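Local structure of cupin 2, conserved barrel domain protein (Shewanella frigidimarina NCIMB 400, 3D82) at residues Glu39-Trp44 with Glu85-Ala90; Leu35-Gly40 with Glu93-Ile98. The protein is a small cupin-fold barrel protein of unassigned function that binds a nickel ion in the crystal, consistent with a metal-dependent role. One frame throughout, in Å; residues are numbered along the deposited sequence.

Contact 1 (Glu39-Trp44 with Glu85-Ala90); sequences EGEFVW and EHKPMA. With NI (nickel (II) ion), chain L.
The indole of Trp44 takes the aliphatic chain of Lys87 over one face: CB lies over the middle of the ring system, and CD sits 3.8 Å from the centroid of the five-membered ring, 17° off its normal, a CH-pi contact. At the indole edge, close to its plane, comes the carbonyl O of Glu85. The Phe42 ring has Val43 CG2 over one face, toward the rim, while Pro88 lies alongside Phe42, its CD 3.9 Å from Phe42 CB. With CG anti to the backbone N (chi1 -175°) and a bend at chi3, Lys87 runs across the indole and brings NZ to Glu41 OE1 at 3.1 Å. This salt bridge reaches the syn side of the carboxylate, 32° out of its plane. The extended Glu41 chain also lies beside selenomethionine Met89, CG to CG 3.8 Å. The backbones pair antiparallel: Gly40 N donates to Ala90 O at 2.7 Å and Ala90 N to Gly40 O at 2.9 Å, and beyond them Phe42 N meets Pro88 O at 3.0 Å. The His86 side chain leaves the backbone on the side away from 39-44, and its imidazole binds nickel through NE2 at 2.4 Å; its ND1 is hydrogen-bonded to Val84 O, which would help fix the ring's rotation. His45, His47 and Glu52 complete the protein ligands, the usual cupin arrangement. Strand 86-90 is thus flanked by strand 60-65, through backbone hydrogen bonds of Lys87 with Ala64 and Met89 with Gln62, and by the loop following strand 31-39.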
ATOM      1  N   GLU D  39      17.289   7.464  -6.088  1.00 50.98           N
ATOM      2  CA  GLU D  39      17.820   8.803  -6.375  1.00 51.68           C
ATOM      3  C   GLU D  39      18.458   8.772  -7.766  1.00 51.54           C
ATOM      4  O   GLU D  39      19.130   7.809  -8.104  1.00 51.73           O
ATOM      5  CB  GLU D  39      18.826   9.256  -5.313  1.00 51.76           C
ATOM      6  CG  GLU D  39      19.210  10.734  -5.464  1.00 52.69           C
ATOM      7  CD  GLU D  39      20.055  11.286  -4.327  1.00 53.85           C
ATOM      8  OE1 GLU D  39      20.100  10.688  -3.233  1.00 57.29           O
ATOM      9  OE2 GLU D  39      20.665  12.354  -4.540  1.00 59.63           O
ATOM     10  N   GLY D  40      18.251   9.816  -8.556  1.00 50.75           N
ATOM     11  CA  GLY D  40      18.728   9.846  -9.935  1.00 51.30           C
ATOM     12  C   GLY D  40      17.722   9.125 -10.809  1.00 51.70           C
ATOM     13  O   GLY D  40      16.556   8.952 -10.424  1.00 51.53           O
ATOM     14  N   GLU D  41      18.183   8.668 -11.966  1.00 51.96           N
ATOM     15  CA  GLU D  41      17.330   8.017 -12.964  1.00 52.54           C
ATOM     16  C   GLU D  41      17.522   6.516 -13.056  1.00 51.43           C
ATOM     17  O   GLU D  41      18.628   6.022 -12.888  1.00 51.12           O
ATOM     18  CB  GLU D  41      17.641   8.597 -14.340  1.00 52.70           C
ATOM     19  CG  GLU D  41      17.426  10.110 -14.419  1.00 55.96           C
ATOM     20  CD  GLU D  41      17.537  10.672 -15.820  1.00 56.64           C
ATOM     21  OE1 GLU D  41      17.381   9.915 -16.818  1.00 63.54           O
ATOM     22  OE2 GLU D  41      17.765  11.902 -15.909  1.00 65.97           O
ATOM     23  N   PHE D  42      16.442   5.807 -13.384  1.00 51.00           N
ATOM     24  CA  PHE D  42      16.472   4.369 -13.620  1.00 50.88           C
ATOM     25  C   PHE D  42      16.695   4.203 -15.152  1.00 50.83           C
ATOM     26  O   PHE D  42      17.369   5.032 -15.770  1.00 51.06           O
ATOM     27  CB  PHE D  42      15.170   3.722 -13.081  1.00 51.80           C
ATOM     28  CG  PHE D  42      15.248   2.194 -12.877  1.00 50.05           C
ATOM     29  CD1 PHE D  42      16.250   1.616 -12.093  1.00 51.83           C
ATOM     30  CD2 PHE D  42      14.285   1.355 -13.445  1.00 52.95           C
ATOM     31  CE1 PHE D  42      16.322   0.213 -11.907  1.00 50.74           C
ATOM     32  CE2 PHE D  42      14.348  -0.048 -13.273  1.00 52.44           C
ATOM     33  CZ  PHE D  42      15.364  -0.614 -12.494  1.00 52.90           C
ATOM     34  N   VAL D  43      16.145   3.146 -15.753  1.00 50.32           N
ATOM     35  CA  VAL D  43      16.238   2.850 -17.177  1.00 48.37           C
ATOM     36  C   VAL D  43      14.820   2.630 -17.692  1.00 48.73           C
ATOM     37  O   VAL D  43      13.912   2.346 -16.918  1.00 48.91           O
ATOM     38  CB  VAL D  43      17.107   1.566 -17.441  1.00 48.62           C
ATOM     39  CG1 VAL D  43      18.615   1.843 -17.174  1.00 45.93           C
ATOM     40  CG2 VAL D  43      16.589   0.333 -16.619  1.00 45.06           C
ATOM     41  N   TRP D  44      14.647   2.778 -19.002  1.00 49.32           N
ATOM     42  CA  TRP D  44      13.385   2.511 -19.664  1.00 49.77           C
ATOM     43  C   TRP D  44      13.175   1.004 -19.714  1.00 49.84           C
ATOM     44  O   TRP D  44      14.005   0.275 -20.236  1.00 49.85           O
ATOM     45  CB  TRP D  44      13.381   3.050 -21.090  1.00 49.75           C
ATOM     46  CG  TRP D  44      13.388   4.519 -21.164  1.00 51.93           C
ATOM     47  CD1 TRP D  44      14.462   5.324 -21.404  1.00 51.05           C
ATOM     48  CD2 TRP D  44      12.261   5.380 -21.012  1.00 50.50           C
ATOM     49  NE1 TRP D  44      14.070   6.633 -21.404  1.00 49.73           N
ATOM     50  CE2 TRP D  44      12.724   6.700 -21.184  1.00 49.99           C
ATOM     51  CE3 TRP D  44      10.898   5.163 -20.763  1.00 50.45           C
ATOM     52  CZ2 TRP D  44      11.876   7.808 -21.094  1.00 49.88           C
ATOM     53  CZ3 TRP D  44      10.057   6.257 -20.673  1.00 50.70           C
ATOM     54  CH2 TRP D  44      10.551   7.568 -20.842  1.00 51.16           C
ATOM     55  N   GLU D  85       6.025   1.058 -21.078  1.00 50.99           N
ATOM     56  CA  GLU D  85       7.395   1.492 -20.780  1.00 51.99           C
ATOM     57  C   GLU D  85       7.418   2.699 -19.872  1.00 51.21           C
ATOM     58  O   GLU D  85       6.683   3.661 -20.096  1.00 50.85           O
ATOM     59  CB  GLU D  85       8.186   1.888 -22.024  1.00 52.23           C
ATOM     60  CG  GLU D  85       8.904   0.794 -22.694  1.00 55.81           C
ATOM     61  CD  GLU D  85       9.887   1.342 -23.707  1.00 57.43           C
ATOM     62  OE1 GLU D  85       9.444   1.917 -24.714  1.00 60.12           O
ATOM     63  OE2 GLU D  85      11.105   1.191 -23.478  1.00 61.63           O
ATOM     64  N   HIS D  86       8.331   2.672 -18.913  1.00 52.25           N
ATOM     65  CA  HIS D  86       8.460   3.746 -17.946  1.00 52.43           C
ATOM     66  C   HIS D  86       9.867   3.819 -17.364  1.00 53.17           C
ATOM     67  O   HIS D  86      10.617   2.837 -17.400  1.00 53.62           O
ATOM     68  CB  HIS D  86       7.425   3.548 -16.840  1.00 52.53           C
ATOM     69  CG  HIS D  86       7.532   2.225 -16.159  1.00 52.16           C
ATOM     70  ND1 HIS D  86       7.102   1.052 -16.745  1.00 57.26           N
ATOM     71  CD2 HIS D  86       8.016   1.886 -14.945  1.00 52.79           C
ATOM     72  CE1 HIS D  86       7.342   0.043 -15.927  1.00 50.71           C
ATOM     73  NE2 HIS D  86       7.884   0.525 -14.824  1.00 51.41           N
ATOM     74  N   LYS D  87      10.207   4.992 -16.833  1.00 53.43           N
ATOM     75  CA  LYS D  87      11.527   5.244 -16.230  1.00 53.87           C
ATOM     76  C   LYS D  87      11.346   6.104 -14.960  1.00 53.51           C
ATOM     77  O   LYS D  87      11.147   7.325 -15.062  1.00 51.98           O
ATOM     78  CB  LYS D  87      12.448   5.923 -17.234  1.00 53.59           C
ATOM     79  CG  LYS D  87      13.863   6.125 -16.739  1.00 55.82           C
ATOM     80  CD  LYS D  87      14.768   6.737 -17.806  1.00 56.10           C
ATOM     81  CE  LYS D  87      14.460   8.206 -18.052  1.00 61.27           C
ATOM     82  NZ  LYS D  87      15.490   8.821 -18.960  1.00 64.03           N
ATOM     83  N   PRO D  88      11.336   5.464 -13.775  1.00 52.95           N
ATOM     84  CA  PRO D  88      11.277   6.248 -12.548  1.00 54.21           C
ATOM     85  C   PRO D  88      12.545   7.076 -12.347  1.00 54.10           C
ATOM     86  O   PRO D  88      13.626   6.660 -12.756  1.00 54.49           O
ATOM     87  CB  PRO D  88      11.134   5.197 -11.446  1.00 54.07           C
ATOM     88  CG  PRO D  88      10.656   3.985 -12.133  1.00 53.71           C
ATOM     89  CD  PRO D  88      11.280   4.023 -13.482  1.00 53.63           C
HETATM   90  N   MSE D  89      12.375   8.254 -11.753  1.00 54.72           N
HETATM   91  CA  MSE D  89      13.462   9.204 -11.484  1.00 56.35           C
HETATM   92  C   MSE D  89      13.158   9.983 -10.207  1.00 54.43           C
HETATM   93  O   MSE D  89      11.988  10.238  -9.914  1.00 53.00           O
HETATM   94  CB  MSE D  89      13.572  10.241 -12.599  1.00 55.75           C
HETATM   95  CG  MSE D  89      13.635   9.700 -13.995  1.00 61.04           C
HETATM   96 SE   MSE D  89      13.492  11.151 -15.232  0.75 61.94          SE
HETATM   97  CE  MSE D  89      11.614  11.687 -14.948  1.00 66.02           C
ATOM     98  N   ALA D  90      14.212  10.400  -9.501  1.00 53.32           N
ATOM     99  CA  ALA D  90      14.087  11.208  -8.289  1.00 52.79           C
ATOM    100  C   ALA D  90      15.256  12.202  -8.216  1.00 53.59           C
ATOM    101  O   ALA D  90      16.397  11.800  -8.292  1.00 52.89           O
ATOM    102  CB  ALA D  90      14.056  10.319  -7.066  1.00 51.67           C
TER
HETATM  103 NI    NI L 500       9.026  -0.968 -13.327  1.00 62.30          NI

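Contact 2 (Leu35-Gly40 with Glu93-Ile98); sequences LVKVEG and ECKIMI
Strands 35-39 and 93-98 run antiparallel, their axes 154° apart, with Val36-Ile96 and Val38-Cys94 as hydrogen-bonded pairs and Leu35-Met97 and Lys37-Lys95 as non-hydrogen-bonded pairs; Ile96 N to Val36 O is 2.9 Å. On the face carrying Val36, Val38, Cys94 and Ile96 the packing is apolar. Ile96 places CG1 between its backbone N and carbonyl carbon (chi1 67°), which brings that branch to 3.7 Å from Val36 CB and places CD1 against Val38 CG1. Val36 CG2 meets the tip of Ile98, CD1, at 3.7 Å, while Val38 CG2 lies against Cys94 CB at 3.8 Å. The other face is mixed. Leu35 CD2 is applied to the CB, CG and selenium of selenomethionine Met97. The extended chains of Lys37 and Lys95 bring their ammonium groups to a shared water, which accepts a bond from each NZ at 3.0 Å. Lys95 NZ forms a salt bridge with Glu58, whereas Lys37 NZ is held by the Phe13 and Phe16 carbonyls, which probably eases the nearness of the two ammonium groups. A second water accepts from Glu93 N at 2.9 Å and donates only weakly to Glu39 OE1; the Glu93 carboxylate is bonded through OE2 to His19. Strand 93-101 is central in the five-stranded sheet, with 31-39 and then 23-28 on one side and 52-56 on the other. Helix 9-14 touches Leu35, Lys95 and Met97, Leu61 of strand 60-65 touches Val38 and Cys94, and Met97 packs on Ile55 of the second subunit.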
ATOM      1  N   LEU D  35      10.103  -2.290  -0.349  1.00 51.37           N
ATOM      2  CA  LEU D  35      10.545  -0.926  -0.065  1.00 51.09           C
ATOM      3  C   LEU D  35      11.807  -0.659  -0.841  1.00 50.70           C
ATOM      4  O   LEU D  35      12.668  -1.537  -0.948  1.00 51.45           O
ATOM      5  CB  LEU D  35      10.790  -0.711   1.426  1.00 49.68           C
ATOM      6  CG  LEU D  35       9.572  -0.820   2.344  1.00 49.45           C
ATOM      7  CD1 LEU D  35      10.006  -0.376   3.727  1.00 49.70           C
ATOM      8  CD2 LEU D  35       8.361  -0.015   1.871  1.00 50.57           C
ATOM      9  N   VAL D  36      11.920   0.551  -1.380  1.00 50.37           N
ATOM     10  CA  VAL D  36      13.093   0.954  -2.149  1.00 49.92           C
ATOM     11  C   VAL D  36      13.453   2.418  -1.822  1.00 50.45           C
ATOM     12  O   VAL D  36      12.563   3.242  -1.562  1.00 50.21           O
ATOM     13  CB  VAL D  36      12.836   0.838  -3.701  1.00 49.86           C
ATOM     14  CG1 VAL D  36      14.134   0.573  -4.454  1.00 46.08           C
ATOM     15  CG2 VAL D  36      11.807  -0.264  -4.062  1.00 50.00           C
ATOM     16  N   LYS D  37      14.752   2.712  -1.802  1.00 50.49           N
ATOM     17  CA  LYS D  37      15.270   4.070  -1.713  1.00 50.57           C
ATOM     18  C   LYS D  37      15.823   4.360  -3.111  1.00 50.98           C
ATOM     19  O   LYS D  37      16.590   3.555  -3.643  1.00 50.82           O
ATOM     20  CB  LYS D  37      16.341   4.201  -0.625  1.00 50.91           C
ATOM     21  CG  LYS D  37      15.737   4.168   0.770  1.00 49.54           C
ATOM     22  CD  LYS D  37      16.775   4.238   1.861  1.00 50.24           C
ATOM     23  CE  LYS D  37      16.101   4.260   3.222  1.00 49.36           C
ATOM     24  NZ  LYS D  37      17.089   4.535   4.334  1.00 44.23           N
ATOM     25  N   VAL D  38      15.390   5.463  -3.733  1.00 50.85           N
ATOM     26  CA  VAL D  38      15.807   5.806  -5.102  1.00 50.76           C
ATOM     27  C   VAL D  38      16.309   7.249  -5.214  1.00 51.41           C
ATOM     28  O   VAL D  38      15.847   8.128  -4.495  1.00 51.44           O
ATOM     29  CB  VAL D  38      14.664   5.532  -6.116  1.00 51.68           C
ATOM     30  CG1 VAL D  38      14.265   4.053  -6.087  1.00 48.22           C
ATOM     31  CG2 VAL D  38      13.430   6.408  -5.854  1.00 50.20           C
ATOM     32  N   GLU D  39      17.289   7.464  -6.088  1.00 50.98           N
ATOM     33  CA  GLU D  39      17.820   8.803  -6.375  1.00 51.68           C
ATOM     34  C   GLU D  39      18.458   8.772  -7.766  1.00 51.54           C
ATOM     35  O   GLU D  39      19.130   7.809  -8.104  1.00 51.73           O
ATOM     36  CB  GLU D  39      18.826   9.256  -5.313  1.00 51.76           C
ATOM     37  CG  GLU D  39      19.210  10.734  -5.464  1.00 52.69           C
ATOM     38  CD  GLU D  39      20.055  11.286  -4.327  1.00 53.85           C
ATOM     39  OE1 GLU D  39      20.100  10.688  -3.233  1.00 57.29           O
ATOM     40  OE2 GLU D  39      20.665  12.354  -4.540  1.00 59.63           O
ATOM     41  N   GLY D  40      18.251   9.816  -8.556  1.00 50.75           N
ATOM     42  CA  GLY D  40      18.728   9.846  -9.935  1.00 51.30           C
ATOM     43  C   GLY D  40      17.722   9.125 -10.809  1.00 51.70           C
ATOM     44  O   GLY D  40      16.556   8.952 -10.424  1.00 51.53           O
ATOM     45  N   GLU D  93      16.767  11.936  -2.725  1.00 54.65           N
ATOM     46  CA  GLU D  93      16.404  10.599  -2.232  1.00 54.34           C
ATOM     47  C   GLU D  93      14.890  10.517  -2.036  1.00 54.07           C
ATOM     48  O   GLU D  93      14.267  11.440  -1.493  1.00 53.83           O
ATOM     49  CB  GLU D  93      17.136  10.186  -0.940  1.00 53.83           C
ATOM     50  CG  GLU D  93      16.712   8.781  -0.418  1.00 55.14           C
ATOM     51  CD  GLU D  93      17.541   8.265   0.748  1.00 56.31           C
ATOM     52  OE1 GLU D  93      17.071   8.338   1.913  1.00 60.31           O
ATOM     53  OE2 GLU D  93      18.674   7.798   0.504  1.00 59.44           O
ATOM     54  N   CYS D  94      14.313   9.422  -2.513  1.00 53.34           N
ATOM     55  CA  CYS D  94      12.879   9.195  -2.414  1.00 52.36           C
ATOM     56  C   CYS D  94      12.624   7.792  -1.863  1.00 52.96           C
ATOM     57  O   CYS D  94      13.271   6.840  -2.291  1.00 54.15           O
ATOM     58  CB  CYS D  94      12.269   9.376  -3.786  1.00 51.29           C
ATOM     59  SG  CYS D  94      10.502   9.227  -3.798  1.00 54.98           S
ATOM     60  N   LYS D  95      11.696   7.678  -0.912  1.00 52.41           N
ATOM     61  CA  LYS D  95      11.349   6.413  -0.273  1.00 52.29           C
ATOM     62  C   LYS D  95      10.044   5.947  -0.873  1.00 52.08           C
ATOM     63  O   LYS D  95       9.021   6.652  -0.767  1.00 51.31           O
ATOM     64  CB  LYS D  95      11.223   6.583   1.248  1.00 52.35           C
ATOM     65  CG  LYS D  95      12.553   6.896   1.921  1.00 51.86           C
ATOM     66  CD  LYS D  95      12.410   7.139   3.426  1.00 53.32           C
ATOM     67  CE  LYS D  95      13.692   7.749   4.002  1.00 56.32           C
ATOM     68  NZ  LYS D  95      13.545   8.089   5.434  1.00 57.29           N
ATOM     69  N   ILE D  96      10.083   4.770  -1.513  1.00 51.63           N
ATOM     70  CA  ILE D  96       8.925   4.197  -2.186  1.00 50.72           C
ATOM     71  C   ILE D  96       8.618   2.776  -1.774  1.00 50.74           C
ATOM     72  O   ILE D  96       9.454   2.080  -1.183  1.00 49.62           O
ATOM     73  CB  ILE D  96       9.076   4.247  -3.736  1.00 51.22           C
ATOM     74  CG1 ILE D  96      10.208   3.328  -4.253  1.00 52.94           C
ATOM     75  CG2 ILE D  96       9.323   5.682  -4.172  1.00 50.49           C
ATOM     76  CD1 ILE D  96      10.283   3.184  -5.784  1.00 49.69           C
HETATM   77  N   MSE D  97       7.387   2.385  -2.090  1.00 51.53           N
HETATM   78  CA  MSE D  97       6.913   1.039  -1.924  1.00 52.56           C
HETATM   79  C   MSE D  97       6.364   0.583  -3.274  1.00 52.81           C
HETATM   80  O   MSE D  97       5.622   1.318  -3.922  1.00 53.53           O
HETATM   81  CB  MSE D  97       5.843   0.902  -0.826  1.00 50.93           C
HETATM   82  CG  MSE D  97       5.444  -0.560  -0.629  1.00 54.51           C
HETATM   83 SE   MSE D  97       4.633  -0.959   1.048  0.75 52.23          SE
HETATM   84  CE  MSE D  97       2.968  -0.127   0.693  1.00 52.45           C
ATOM     85  N   ILE D  98       6.783  -0.606  -3.692  1.00 53.23           N
ATOM     86  CA  ILE D  98       6.329  -1.244  -4.931  1.00 54.81           C
ATOM     87  C   ILE D  98       5.581  -2.510  -4.556  1.00 53.89           C
ATOM     88  O   ILE D  98       6.010  -3.236  -3.655  1.00 52.07           O
ATOM     89  CB  ILE D  98       7.489  -1.610  -5.867  1.00 55.46           C
ATOM     90  CG1 ILE D  98       8.193  -0.364  -6.386  1.00 58.40           C
ATOM     91  CG2 ILE D  98       7.004  -2.402  -7.086  1.00 55.38           C
ATOM     92  CD1 ILE D  98       9.581  -0.730  -7.029  1.00 57.63           C
TER
HETATM   93  O   HOH W   1      15.314   5.789   6.355  1.00 53.84           O
HETATM   94  O   HOH W   2      19.040  13.265  -1.566  1.00 65.61           O

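Overall arrangement
From the N terminus the chain passes helix 9-14 and strand 23-28 before strand 31-39, which enters contact 2 and, through the shared Glu39 and Gly40, runs directly into contact 1. At Gly40 it turns a corner, passing from the five-stranded sheet to the edge of the three-stranded one. Contact 1 closes the loop from 44 to 85, which contains the strands between 52 and 80. Contact 2 closes a longer loop, from 40 to 93, that encloses contact 1: the two nest. Ala90 CB packs on Val38 O where the contacts meet, joining both sheets of the barrel.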